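Side-chain contacts in transcriptional activator TenA-1 (Sulfolobus solfataricus P2, PDB 2QZC), which is probably a thiaminase-like enzyme of the TenA family, inferred to act in thiamine breakdown or salvage, with an all-helical heme oxygenase-like fold: residues A[56-61]-A[128-133]; A[68-73]-A[179-184]; A[107-112]-A[203-208]; A[139-144]-A[157-162]. All blocks are in the same frame, centred on the assembly; numbering follows the deposited sequence. Where two conformers were deposited one is given.

Contact 1 (A[56-61]-A[128-133]); sequences LRALLI and NKFLVA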
loop_
_atom_site.group_PDB
_atom_site.type_symbol
_atom_site.label_atom_id
_atom_site.label_comp_id
_atom_site.label_asym_id
_atom_site.label_seq_id
_atom_site.Cartn_x
_atom_site.Cartn_y
_atom_site.Cartn_z
ATOM N N LEU A 56 -6.058 -3.027 -6.812
ATOM C CA LEU A 56 -4.947 -2.425 -6.061
ATOM C C LEU A 56 -5.479 -1.467 -5.012
ATOM O O LEU A 56 -4.989 -1.444 -3.850
ATOM C CB LEU A 56 -3.984 -1.701 -6.988
ATOM C CG LEU A 56 -3.143 -2.578 -7.894
ATOM C CD1 LEU A 56 -2.431 -1.747 -8.935
ATOM C CD2 LEU A 56 -2.137 -3.369 -7.101
ATOM N N ARG A 57 -6.488 -0.641 -5.376
ATOM C CA ARG A 57 -7.068 0.254 -4.373
ATOM C C ARG A 57 -7.675 -0.509 -3.204
ATOM O O ARG A 57 -7.511 -0.152 -2.012
ATOM C CB ARG A 57 -8.054 1.212 -5.018
ATOM C CG ARG A 57 -7.375 2.195 -5.977
ATOM C CD ARG A 57 -8.440 3.087 -6.606
ATOM N NE ARG A 57 -7.901 4.019 -7.603
ATOM C CZ ARG A 57 -7.302 5.181 -7.319
ATOM N NH1 ARG A 57 -7.157 5.571 -6.087
ATOM N NH2 ARG A 57 -6.864 5.978 -8.287
ATOM N N ALA A 58 -8.392 -1.583 -3.518
ATOM C CA ALA A 58 -8.981 -2.446 -2.479
ATOM C C ALA A 58 -7.902 -3.101 -1.605
ATOM O O ALA A 58 -8.020 -3.106 -0.382
ATOM C CB ALA A 58 -9.881 -3.500 -3.162
ATOM N N LEU A 59 -6.830 -3.565 -2.229
ATOM C CA LEU A 59 -5.674 -4.115 -1.471
ATOM C C LEU A 59 -5.115 -3.090 -0.484
ATOM O O LEU A 59 -4.828 -3.415 0.670
ATOM C CB LEU A 59 -4.542 -4.563 -2.400
ATOM C CG LEU A 59 -3.199 -4.998 -1.784
ATOM C CD1 LEU A 59 -3.439 -6.148 -0.823
ATOM C CD2 LEU A 59 -2.223 -5.315 -2.905
ATOM N N LEU A 60 -4.995 -1.847 -0.957
ATOM C CA LEU A 60 -4.446 -0.791 -0.065
ATOM C C LEU A 60 -5.336 -0.566 1.171
ATOM O O LEU A 60 -4.837 -0.589 2.320
ATOM C CB LEU A 60 -4.240 0.502 -0.836
ATOM C CG LEU A 60 -3.120 0.473 -1.870
ATOM C CD1 LEU A 60 -3.236 1.672 -2.862
ATOM C CD2 LEU A 60 -1.744 0.441 -1.145
ATOM N N ILE A 61 -6.661 -0.457 0.982
ATOM C CA ILE A 61 -7.624 -0.310 2.091
ATOM C C ILE A 61 -7.519 -1.503 3.015
ATOM O O ILE A 61 -7.448 -1.359 4.245
ATOM C CB ILE A 61 -9.146 -0.284 1.579
ATOM C CG1 ILE A 61 -9.444 0.902 0.693
ATOM C CG2 ILE A 61 -10.122 -0.278 2.798
ATOM C CD1 ILE A 61 -10.738 0.768 -0.117
ATOM N N ASN A 128 -8.953 -10.270 6.552
ATOM C CA ASN A 128 -9.119 -11.703 6.239
ATOM C C ASN A 128 -10.174 -11.923 5.145
ATOM O O ASN A 128 -9.973 -12.736 4.248
ATOM C CB ASN A 128 -9.475 -12.533 7.480
ATOM C CG ASN A 128 -8.327 -12.659 8.454
ATOM O OD1 ASN A 128 -7.199 -12.310 8.167
ATOM N ND2 ASN A 128 -8.627 -13.238 9.618
ATOM N N LYS A 129 -11.306 -11.217 5.217
ATOM C CA LYS A 129 -12.357 -11.360 4.190
ATOM C C LYS A 129 -11.855 -10.897 2.827
ATOM O O LYS A 129 -12.114 -11.545 1.816
ATOM C CB LYS A 129 -13.612 -10.601 4.606
ATOM C CG LYS A 129 -14.306 -11.179 5.835
ATOM C CD LYS A 129 -15.580 -10.461 6.186
ATOM C CE LYS A 129 -16.197 -11.051 7.454
ATOM N NZ LYS A 129 -17.382 -10.269 7.874
ATOM N N PHE A 130 -11.161 -9.761 2.782
ATOM C CA PHE A 130 -10.588 -9.305 1.526
ATOM C C PHE A 130 -9.598 -10.320 0.969
ATOM O O PHE A 130 -9.605 -10.639 -0.222
ATOM C CB PHE A 130 -9.921 -7.934 1.641
ATOM C CG PHE A 130 -9.116 -7.574 0.416
ATOM C CD1 PHE A 130 -9.764 -7.150 -0.738
ATOM C CD2 PHE A 130 -7.721 -7.832 0.345
ATOM C CE1 PHE A 130 -9.040 -6.893 -1.896
ATOM C CE2 PHE A 130 -7.027 -7.598 -0.827
ATOM C CZ PHE A 130 -7.689 -7.133 -1.925
ATOM N N LEU A 131 -8.690 -10.803 1.821
ATOM C CA LEU A 131 -7.660 -11.760 1.401
ATOM C C LEU A 131 -8.259 -13.004 0.772
ATOM O O LEU A 131 -7.807 -13.435 -0.285
ATOM C CB LEU A 131 -6.740 -12.076 2.610
ATOM C CG LEU A 131 -5.593 -13.004 2.386
ATOM C CD1 LEU A 131 -4.635 -12.548 1.276
ATOM C CD2 LEU A 131 -4.884 -13.164 3.752
ATOM N N VAL A 132 -9.302 -13.548 1.391
ATOM C CA VAL A 132 -9.992 -14.692 0.831
ATOM C C VAL A 132 -10.653 -14.299 -0.508
ATOM O O VAL A 132 -10.563 -15.065 -1.493
ATOM C CB VAL A 132 -10.973 -15.331 1.828
ATOM C CG1 VAL A 132 -11.850 -16.378 1.206
ATOM C CG2 VAL A 132 -10.170 -15.917 3.021
ATOM N N ALA A 133 -11.291 -13.115 -0.570
ATOM C CA ALA A 133 -11.923 -12.673 -1.815
ATOM C C ALA A 133 -10.954 -12.461 -2.958
ATOM O O ALA A 133 -11.325 -12.588 -4.114
ATOM C CB ALA A 133 -12.707 -11.389 -1.555
#

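Contact 2 (A[68-73]-A[179-184]); sequences IDKVTK and LDEVSI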
loop_
_atom_site.group_PDB
_atom_site.type_symbol
_atom_site.label_atom_id
_atom_site.label_comp_id
_atom_site.label_asym_id
_atom_site.label_seq_id
_atom_site.Cartn_x
_atom_site.Cartn_y
_atom_site.Cartn_z
ATOM N N ILE A 68 1.128 -6.682 10.360
ATOM C CA ILE A 68 2.111 -5.811 9.730
ATOM C C ILE A 68 3.172 -6.536 8.912
ATOM O O ILE A 68 3.520 -6.076 7.828
ATOM C CB ILE A 68 2.716 -4.792 10.746
ATOM C CG1 ILE A 68 3.421 -3.636 10.007
ATOM C CG2 ILE A 68 3.592 -5.510 11.779
ATOM C CD1 ILE A 68 2.505 -2.728 9.244
ATOM N N ASP A 69 3.669 -7.663 9.423
ATOM C CA ASP A 69 4.700 -8.430 8.720
ATOM C C ASP A 69 4.183 -9.013 7.399
ATOM O O ASP A 69 4.870 -8.920 6.377
ATOM C CB ASP A 69 5.278 -9.571 9.598
ATOM C CG ASP A 69 4.209 -10.596 10.064
ATOM O OD1 ASP A 69 3.160 -10.172 10.633
ATOM O OD2 ASP A 69 4.435 -11.821 9.853
ATOM N N LYS A 70 2.966 -9.574 7.455
ATOM C CA LYS A 70 2.358 -10.226 6.281
ATOM C C LYS A 70 2.033 -9.200 5.212
ATOM O O LYS A 70 2.337 -9.418 4.018
ATOM C CB LYS A 70 1.099 -11.001 6.661
ATOM C CG LYS A 70 1.283 -12.133 7.681
ATOM C CD LYS A 70 2.237 -13.171 7.164
ATOM C CE LYS A 70 2.280 -14.399 8.047
ATOM N NZ LYS A 70 2.776 -14.067 9.403
ATOM N N VAL A 71 1.428 -8.090 5.614
ATOM C CA VAL A 71 1.052 -7.072 4.611
ATOM C C VAL A 71 2.266 -6.367 3.976
ATOM O O VAL A 71 2.282 -6.142 2.747
ATOM C CB VAL A 71 -0.026 -6.058 5.093
ATOM C CG1 VAL A 71 -1.306 -6.770 5.546
ATOM C CG2 VAL A 71 0.487 -5.119 6.139
ATOM N N THR A 72 3.307 -6.058 4.777
ATOM C CA THR A 72 4.521 -5.418 4.261
ATOM C C THR A 72 5.225 -6.292 3.210
ATOM O O THR A 72 5.680 -5.793 2.182
ATOM C CB THR A 72 5.486 -5.070 5.408
ATOM O OG1 THR A 72 4.780 -4.281 6.362
ATOM C CG2 THR A 72 6.670 -4.293 4.896
ATOM N N LYS A 73 5.283 -7.604 3.473
ATOM C CA LYS A 73 5.890 -8.570 2.531
ATOM C C LYS A 73 5.156 -8.527 1.176
ATOM O O LYS A 73 5.757 -8.502 0.106
ATOM C CB LYS A 73 5.833 -9.993 3.101
ATOM C CG LYS A 73 6.631 -11.052 2.331
ATOM C CD LYS A 73 6.331 -12.447 2.873
ATOM C CE LYS A 73 7.211 -13.512 2.228
ATOM N NZ LYS A 73 8.655 -13.357 2.613
ATOM N N LEU A 179 -2.443 -15.832 3.962
ATOM C CA LEU A 179 -3.647 -16.668 3.996
ATOM C C LEU A 179 -3.561 -17.773 5.043
ATOM O O LEU A 179 -4.589 -18.101 5.656
ATOM C CB LEU A 179 -3.957 -17.267 2.612
ATOM C CG LEU A 179 -5.248 -18.063 2.418
ATOM C CD1 LEU A 179 -6.481 -17.155 2.585
ATOM C CD2 LEU A 179 -5.281 -18.690 1.047
ATOM N N ASP A 180 -2.362 -18.319 5.254
ATOM C CA ASP A 180 -2.195 -19.387 6.281
ATOM C C ASP A 180 -2.551 -18.955 7.716
ATOM O O ASP A 180 -2.810 -19.834 8.567
ATOM C CB ASP A 180 -0.795 -19.992 6.190
ATOM C CG ASP A 180 -0.599 -20.849 4.939
ATOM O OD1 ASP A 180 -1.580 -21.357 4.343
ATOM O OD2 ASP A 180 0.581 -21.010 4.557
ATOM N N GLU A 181 -2.594 -17.637 7.979
ATOM C CA GLU A 181 -2.980 -17.076 9.293
ATOM C C GLU A 181 -4.483 -17.020 9.509
ATOM O O GLU A 181 -4.943 -16.768 10.641
ATOM C CB GLU A 181 -2.433 -15.648 9.516
ATOM C CG GLU A 181 -1.009 -15.561 10.011
ATOM C CD GLU A 181 -0.691 -14.229 10.706
ATOM O OE1 GLU A 181 -1.427 -13.813 11.637
ATOM O OE2 GLU A 181 0.324 -13.622 10.349
ATOM N N VAL A 182 -5.269 -17.244 8.455
ATOM C CA VAL A 182 -6.712 -17.151 8.532
ATOM C C VAL A 182 -7.335 -18.479 8.969
ATOM O O VAL A 182 -6.929 -19.531 8.482
ATOM C CB VAL A 182 -7.338 -16.719 7.145
ATOM C CG1 VAL A 182 -8.848 -16.554 7.228
ATOM C CG2 VAL A 182 -6.700 -15.393 6.674
ATOM N N SER A 183 -8.269 -18.400 9.923
ATOM C CA SER A 183 -9.056 -19.547 10.350
ATOM C C SER A 183 -10.256 -19.596 9.400
ATOM O O SER A 183 -11.194 -18.807 9.525
ATOM C CB SER A 183 -9.413 -19.414 11.816
ATOM O OG SER A 183 -10.049 -20.618 12.254
ATOM N N ILE A 184 -10.252 -20.540 8.458
ATOM C CA ILE A 184 -11.296 -20.558 7.415
ATOM C C ILE A 184 -12.628 -21.086 7.945
ATOM O O ILE A 184 -12.689 -22.104 8.652
ATOM C CB ILE A 184 -10.857 -21.394 6.216
ATOM C CG1 ILE A 184 -9.593 -20.806 5.561
ATOM C CG2 ILE A 184 -11.989 -21.556 5.172
ATOM C CD1 ILE A 184 -9.782 -19.388 4.938
HETATM O O HOH W 1 1.756 -12.194 11.695
#

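Contact 3 (A[107-112]-A[203-208]); sequences GYNLIN and WDASLR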
loop_
_atom_site.group_PDB
_atom_site.type_symbol
_atom_site.label_atom_id
_atom_site.label_comp_id
_atom_site.label_asym_id
_atom_site.label_seq_id
_atom_site.Cartn_x
_atom_site.Cartn_y
_atom_site.Cartn_z
ATOM N N GLY A 107 -16.214 1.989 -20.361
ATOM C CA GLY A 107 -16.941 1.663 -19.140
ATOM C C GLY A 107 -16.662 0.243 -18.690
ATOM O O GLY A 107 -15.983 -0.544 -19.360
ATOM N N TYR A 108 -17.154 -0.087 -17.517
ATOM C CA TYR A 108 -17.096 -1.448 -17.039
ATOM C C TYR A 108 -18.251 -2.255 -17.654
ATOM O O TYR A 108 -19.340 -1.722 -17.841
ATOM C CB TYR A 108 -17.355 -1.520 -15.539
ATOM C CG TYR A 108 -16.370 -0.840 -14.599
ATOM C CD1 TYR A 108 -16.573 0.476 -14.224
ATOM C CD2 TYR A 108 -15.293 -1.512 -14.061
ATOM C CE1 TYR A 108 -15.736 1.098 -13.315
ATOM C CE2 TYR A 108 -14.426 -0.901 -13.167
ATOM C CZ TYR A 108 -14.664 0.400 -12.787
ATOM O OH TYR A 108 -13.851 1.047 -11.878
ATOM N N ASN A 109 -18.025 -3.532 -17.945
ATOM C CA ASN A 109 -19.170 -4.411 -18.138
ATOM C C ASN A 109 -19.772 -4.752 -16.741
ATOM O O ASN A 109 -19.186 -4.450 -15.684
ATOM C CB ASN A 109 -18.869 -5.624 -18.997
ATOM C CG ASN A 109 -17.860 -6.594 -18.412
ATOM O OD1 ASN A 109 -17.803 -6.800 -17.205
ATOM N ND2 ASN A 109 -17.056 -7.221 -19.300
ATOM N N LEU A 110 -20.972 -5.315 -16.727
ATOM C CA LEU A 110 -21.669 -5.544 -15.460
ATOM C C LEU A 110 -20.868 -6.456 -14.543
ATOM O O LEU A 110 -20.766 -6.176 -13.331
ATOM C CB LEU A 110 -23.049 -6.169 -15.723
ATOM C CG LEU A 110 -23.868 -6.571 -14.487
ATOM C CD1 LEU A 110 -24.061 -5.419 -13.539
ATOM C CD2 LEU A 110 -25.233 -7.170 -14.895
ATOM N N ILE A 111 -20.295 -7.532 -15.071
ATOM C CA ILE A 111 -19.562 -8.456 -14.226
ATOM C C ILE A 111 -18.324 -7.804 -13.601
ATOM O O ILE A 111 -18.064 -7.988 -12.405
ATOM C CB ILE A 111 -19.150 -9.712 -15.004
ATOM C CG1 ILE A 111 -20.358 -10.464 -15.526
ATOM C CG2 ILE A 111 -18.335 -10.663 -14.097
ATOM C CD1 ILE A 111 -21.315 -10.982 -14.441
ATOM N N ASN A 112 -17.583 -7.026 -14.387
ATOM C CA ASN A 112 -16.399 -6.317 -13.857
ATOM C C ASN A 112 -16.809 -5.309 -12.788
ATOM O O ASN A 112 -16.189 -5.148 -11.715
ATOM C CB ASN A 112 -15.686 -5.654 -15.020
ATOM C CG ASN A 112 -14.298 -5.153 -14.692
ATOM O OD1 ASN A 112 -13.762 -5.429 -13.620
ATOM N ND2 ASN A 112 -13.711 -4.422 -15.673
ATOM N N TRP A 203 -14.615 -14.033 -17.815
ATOM C CA TRP A 203 -14.219 -14.638 -19.099
ATOM C C TRP A 203 -15.429 -14.734 -20.021
ATOM O O TRP A 203 -15.297 -14.505 -21.225
ATOM C CB TRP A 203 -13.674 -16.040 -18.907
ATOM C CG TRP A 203 -12.489 -16.345 -18.094
ATOM C CD1 TRP A 203 -12.412 -17.333 -17.146
ATOM C CD2 TRP A 203 -11.180 -15.779 -18.184
ATOM N NE1 TRP A 203 -11.144 -17.421 -16.666
ATOM C CE2 TRP A 203 -10.374 -16.460 -17.243
ATOM C CE3 TRP A 203 -10.613 -14.733 -18.953
ATOM C CZ2 TRP A 203 -9.003 -16.143 -17.021
ATOM C CZ3 TRP A 203 -9.293 -14.429 -18.755
ATOM C CH2 TRP A 203 -8.484 -15.162 -17.779
ATOM N N ASP A 204 -16.593 -15.137 -19.499
ATOM C CA ASP A 204 -17.887 -15.212 -20.245
ATOM C C ASP A 204 -18.173 -13.855 -20.936
ATOM O O ASP A 204 -18.529 -13.756 -22.120
ATOM C CB ASP A 204 -19.142 -15.470 -19.322
ATOM C CG ASP A 204 -19.230 -16.882 -18.627
ATOM O OD1 ASP A 204 -18.564 -17.814 -19.082
ATOM O OD2 ASP A 204 -19.997 -17.022 -17.583
ATOM N N ALA A 205 -18.070 -12.794 -20.148
ATOM C CA ALA A 205 -18.397 -11.443 -20.598
ATOM C C ALA A 205 -17.450 -10.954 -21.688
ATOM O O ALA A 205 -17.867 -10.185 -22.579
ATOM C CB ALA A 205 -18.407 -10.477 -19.407
ATOM N N SER A 206 -16.196 -11.416 -21.641
ATOM C CA SER A 206 -15.216 -11.079 -22.671
ATOM C C SER A 206 -15.534 -11.857 -23.956
ATOM O O SER A 206 -15.500 -11.270 -25.041
ATOM C CB SER A 206 -13.788 -11.289 -22.179
ATOM O OG SER A 206 -13.403 -10.255 -21.274
ATOM N N LEU A 207 -15.834 -13.159 -23.870
ATOM C CA LEU A 207 -16.214 -13.915 -25.092
ATOM C C LEU A 207 -17.414 -13.286 -25.815
ATOM O O LEU A 207 -17.472 -13.272 -27.041
ATOM C CB LEU A 207 -16.471 -15.393 -24.757
ATOM C CG LEU A 207 -15.279 -16.232 -24.340
ATOM C CD1 LEU A 207 -15.721 -17.660 -23.927
ATOM C CD2 LEU A 207 -14.225 -16.303 -25.453
ATOM N N ARG A 208 -18.360 -12.731 -25.057
ATOM C CA ARG A 208 -19.554 -12.101 -25.603
ATOM C C ARG A 208 -19.347 -10.637 -25.967
ATOM O O ARG A 208 -20.220 -10.043 -26.627
ATOM C CB ARG A 208 -20.688 -12.146 -24.573
ATOM C CG ARG A 208 -21.214 -13.530 -24.219
ATOM C CD ARG A 208 -22.489 -13.422 -23.417
ATOM N NE ARG A 208 -22.277 -12.762 -22.125
ATOM C CZ ARG A 208 -22.193 -13.349 -20.937
ATOM N NH1 ARG A 208 -22.334 -14.641 -20.772
ATOM N NH2 ARG A 208 -21.969 -12.610 -19.852
HETATM O O HOH W 2 -14.888 -9.258 -18.875
#

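Contact 4 (A[139-144]-A[157-162]); sequences FGYSIV and KTWASF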
loop_
_atom_site.group_PDB
_atom_site.type_symbol
_atom_site.label_atom_id
_atom_site.label_comp_id
_atom_site.label_asym_id
_atom_site.label_seq_id
_atom_site.Cartn_x
_atom_site.Cartn_y
_atom_site.Cartn_z
ATOM N N PHE A 139 -4.151 -16.447 -7.249
ATOM C CA PHE A 139 -3.700 -17.841 -7.327
ATOM C C PHE A 139 -4.118 -18.474 -8.639
ATOM O O PHE A 139 -3.312 -19.161 -9.286
ATOM C CB PHE A 139 -4.220 -18.677 -6.127
ATOM C CG PHE A 139 -3.646 -20.081 -6.067
ATOM C CD1 PHE A 139 -2.416 -20.270 -5.489
ATOM C CD2 PHE A 139 -4.340 -21.161 -6.584
ATOM C CE1 PHE A 139 -1.873 -21.528 -5.426
ATOM C CE2 PHE A 139 -3.779 -22.438 -6.548
ATOM C CZ PHE A 139 -2.550 -22.600 -5.973
ATOM N N GLY A 140 -5.352 -18.229 -9.073
ATOM C CA GLY A 140 -5.845 -18.801 -10.297
ATOM C C GLY A 140 -5.053 -18.332 -11.485
ATOM O O GLY A 140 -4.777 -19.123 -12.383
ATOM N N TYR A 141 -4.678 -17.058 -11.530
ATOM C CA TYR A 141 -3.865 -16.586 -12.657
ATOM C C TYR A 141 -2.462 -17.219 -12.689
ATOM O O TYR A 141 -1.895 -17.396 -13.770
ATOM C CB TYR A 141 -3.806 -15.056 -12.725
ATOM C CG TYR A 141 -4.948 -14.419 -13.496
ATOM C CD1 TYR A 141 -6.291 -14.788 -13.283
ATOM C CD2 TYR A 141 -4.699 -13.466 -14.451
ATOM C CE1 TYR A 141 -7.343 -14.172 -13.974
ATOM C CE2 TYR A 141 -5.736 -12.838 -15.122
ATOM C CZ TYR A 141 -7.041 -13.223 -14.952
ATOM O OH TYR A 141 -8.041 -12.588 -15.651
ATOM N N SER A 142 -1.936 -17.592 -11.534
ATOM C CA SER A 142 -0.653 -18.324 -11.484
ATOM C C SER A 142 -0.783 -19.655 -12.242
ATOM O O SER A 142 0.076 -19.999 -13.086
ATOM C CB SER A 142 -0.247 -18.566 -10.036
ATOM O OG SER A 142 1.072 -19.106 -9.991
ATOM N N ILE A 143 -1.885 -20.373 -11.987
ATOM C CA ILE A 143 -2.206 -21.672 -12.610
ATOM C C ILE A 143 -2.422 -21.509 -14.110
ATOM O O ILE A 143 -1.944 -22.299 -14.944
ATOM C CB ILE A 143 -3.484 -22.301 -11.939
ATOM C CG1 ILE A 143 -3.103 -22.821 -10.556
ATOM C CG2 ILE A 143 -4.109 -23.449 -12.775
ATOM C CD1 ILE A 143 -4.276 -23.299 -9.768
ATOM N N VAL A 144 -3.197 -20.510 -14.462
ATOM C CA VAL A 144 -3.522 -20.255 -15.850
ATOM C C VAL A 144 -2.287 -19.859 -16.646
ATOM O O VAL A 144 -2.107 -20.319 -17.778
ATOM C CB VAL A 144 -4.640 -19.191 -15.963
ATOM C CG1 VAL A 144 -4.861 -18.723 -17.428
ATOM C CG2 VAL A 144 -5.942 -19.721 -15.328
ATOM N N LYS A 157 1.359 -16.163 -25.295
ATOM C CA LYS A 157 2.571 -16.560 -24.596
ATOM C C LYS A 157 3.148 -15.359 -23.815
ATOM O O LYS A 157 3.597 -15.496 -22.675
ATOM C CB LYS A 157 3.608 -17.117 -25.614
ATOM C CG LYS A 157 4.872 -17.646 -24.992
ATOM C CD LYS A 157 5.901 -18.152 -26.040
ATOM C CE LYS A 157 5.466 -19.376 -26.751
ATOM N NZ LYS A 157 5.288 -20.586 -25.886
ATOM N N THR A 158 3.148 -14.189 -24.443
ATOM C CA THR A 158 3.646 -12.961 -23.782
ATOM C C THR A 158 2.819 -12.625 -22.541
ATOM O O THR A 158 3.381 -12.350 -21.473
ATOM C CB THR A 158 3.643 -11.759 -24.737
ATOM O OG1 THR A 158 4.518 -12.024 -25.853
ATOM C CG2 THR A 158 4.131 -10.475 -24.033
ATOM N N TRP A 159 1.494 -12.664 -22.688
ATOM C CA TRP A 159 0.605 -12.414 -21.542
ATOM C C TRP A 159 0.894 -13.400 -20.428
ATOM O O TRP A 159 1.068 -13.005 -19.263
ATOM C CB TRP A 159 -0.850 -12.545 -22.003
ATOM C CG TRP A 159 -1.874 -12.453 -20.882
ATOM C CD1 TRP A 159 -2.443 -11.314 -20.374
ATOM C CD2 TRP A 159 -2.469 -13.542 -20.199
ATOM N NE1 TRP A 159 -3.306 -11.635 -19.377
ATOM C CE2 TRP A 159 -3.351 -12.986 -19.227
ATOM C CE3 TRP A 159 -2.305 -14.926 -20.242
ATOM C CZ2 TRP A 159 -4.094 -13.784 -18.356
ATOM C CZ3 TRP A 159 -2.996 -15.713 -19.360
ATOM C CH2 TRP A 159 -3.913 -15.139 -18.427
ATOM N N ALA A 160 0.961 -14.689 -20.771
ATOM C CA ALA A 160 1.189 -15.746 -19.792
ATOM C C ALA A 160 2.536 -15.669 -19.102
ATOM O O ALA A 160 2.643 -16.039 -17.921
ATOM C CB ALA A 160 0.990 -17.145 -20.409
ATOM N N SER A 161 3.551 -15.140 -19.795
ATOM C CA SER A 161 4.913 -15.106 -19.240
ATOM C C SER A 161 4.984 -14.300 -17.965
ATOM O O SER A 161 5.782 -14.638 -17.089
ATOM C CB SER A 161 5.921 -14.595 -20.268
ATOM O OG SER A 161 5.727 -13.217 -20.533
ATOM N N PHE A 162 4.150 -13.257 -17.829
ATOM C CA PHE A 162 4.132 -12.527 -16.570
ATOM C C PHE A 162 3.653 -13.411 -15.392
ATOM O O PHE A 162 4.300 -13.492 -14.344
ATOM C CB PHE A 162 3.309 -11.273 -16.655
ATOM C CG PHE A 162 3.153 -10.599 -15.326
ATOM C CD1 PHE A 162 4.294 -10.216 -14.587
ATOM C CD2 PHE A 162 1.890 -10.420 -14.763
ATOM C CE1 PHE A 162 4.163 -9.634 -13.313
ATOM C CE2 PHE A 162 1.754 -9.817 -13.513
ATOM C CZ PHE A 162 2.896 -9.427 -12.787
#

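Contact 1 (A[56-61]-A[128-133])
F130 reaches from helix 127-148 across to helix 38-63 and sets the far end of its ring against A58 and L59. Its CB carries the ring outward with CG anti to the backbone N (chi1 170°), which points the chain at the neighbouring helix. The closest approaches are made by the CE atoms and CZ. On one side CE1 meets the A58 methyl, CB to CE1 3.7 Å, while on the other CE2 lies 3.9 Å from CD1 of L59. Between them CZ comes up against the helix backbone itself, 3.7 Å from CA of L59. The two helices are part of the all-helical heme oxygenase-like fold of the TenA family and pack here with the CA atoms of L59 and F130 7.8 Å apart. The carbonyl oxygen of A58 stands over one ring face, 4.2 Å above its plane and displaced toward the rim. An alanine in place of F130 would probably leave the A58 methyl and CD1 of L59 without their partner and open a gap between the two helices. W134, one turn further along helix 127-148, stacks on the F130 ring. The second subunit lies beyond helix 38-63, where its residues G66 and S64 accept hydrogen bonds from R57 through their backbone carbonyls.

Contact 2 (A[68-73]-A[179-184])
K70, in the first turn of helix 68-78, faces E181 in a type I beta turn that runs from L179 to V182 and is closed by V182 N to L179 O; the nearest CA atoms, of K70 and L179, are 9.1 Å apart. A salt-bridge network spans this separation, tying the helix to the link between helices 166-179 and 186-208 of the TenA fold. The lysine chain bends at chi2 and chi4, folding NZ back so that it serves two carboxylates. NZ meets OE2 of E181 at 2.7 Å on the anti side, and OD2 of its neighbour D69 at 2.8 Å on the syn side. Y177 adds a cation-pi contact to the same lysine. A methionine in place of K70 would probably leave D69 and E181 facing each other without the positive charge between them, their OD1 and OE2 being 4.5 Å apart. A water donates to OD1 of D69 at 2.7 Å.

Contact 3 (A[107-112]-A[203-208])
N109 and I111 face A205 where the start of helix 110-125 meets the last turns of helix 186-208, N109 being the N-cap of the former. In sequence order, Y108 comes first, in the loop, which here lies beside helix 38-63. N109 follows, with CG set between its own backbone N and carbonyl carbon (chi1 64°), which turns OD1 back to the helix start and leaves the other amide branch facing helix 186-208. N109 OD1 accepts from N112 N at 2.8 Å, a nearly straight bond (N-H...O 164°). N109 ND2 rests 3.5 Å from A205 CB and also donates to Y43 OH. Next along the helix, I111 adds a looser apolar touch, CG1 to A205 CB 4.3 Å. A water completes the junction: it accepts from N109 ND2 at 3.0 Å and is hydrogen-bonded, also at 3.0 Å, to S206 OG.

Contact 4 (A[139-144]-A[157-162])
The rim of the W159 indole, near its plane, receives both partners from helix 127-148: CE2 of Y141 lies 3.7 Å from CZ2, and CG1 of V144 lies 3.8 Å from CH2. The Y141 ring meets this rim obliquely, with its plane at 63° to that of the indole six-membered ring and the centroids 5.8 Å apart. W159 holds CG anti to its backbone N (chi1 174°), which carries the benzene end of the indole from helix 154-164 to helix 127-148; V144 likewise has CG1 anti to N, presenting that methyl to the indole. F41 meets W159 edge-to-face, as Y163 does the Y141 ring, extending an aromatic cluster in the helical core. Bound imidazole and glycerol, probably from the crystallisation liquor, lie about 3 Å from the Y141 side chain, nearest atoms, and may mark a pocket. Between the two segments the contact is carbon against carbon, with no hydrogen bond, while the polar end of Y141 is held elsewhere, its hydroxyl hydrogen-bonded to Y44 OH.

How the contacts relate
All four contacts lie within one TenA-family region and join helices, or a helix and a connecting loop, of one helical fold. Contacts 1 and 4 share helix 127-148, their centres about 21 Å apart on opposite sides of the chain's centre, so one helix links the two regions. Contact 2 adjoins contact 1, centres about 12 Å apart, through L131 and V132 packing on L179. Contact 3 is farthest from contact 2, about 31 Å between centres, yet it touches contact 4 where W203 packs by the Y141 hydroxyl. Along the chain, contact 4 is nested within the loops closed by contacts 2 and 3, while contacts 1, 2 and 3 interleave, weaving sequence-distant helices into one compact bundle.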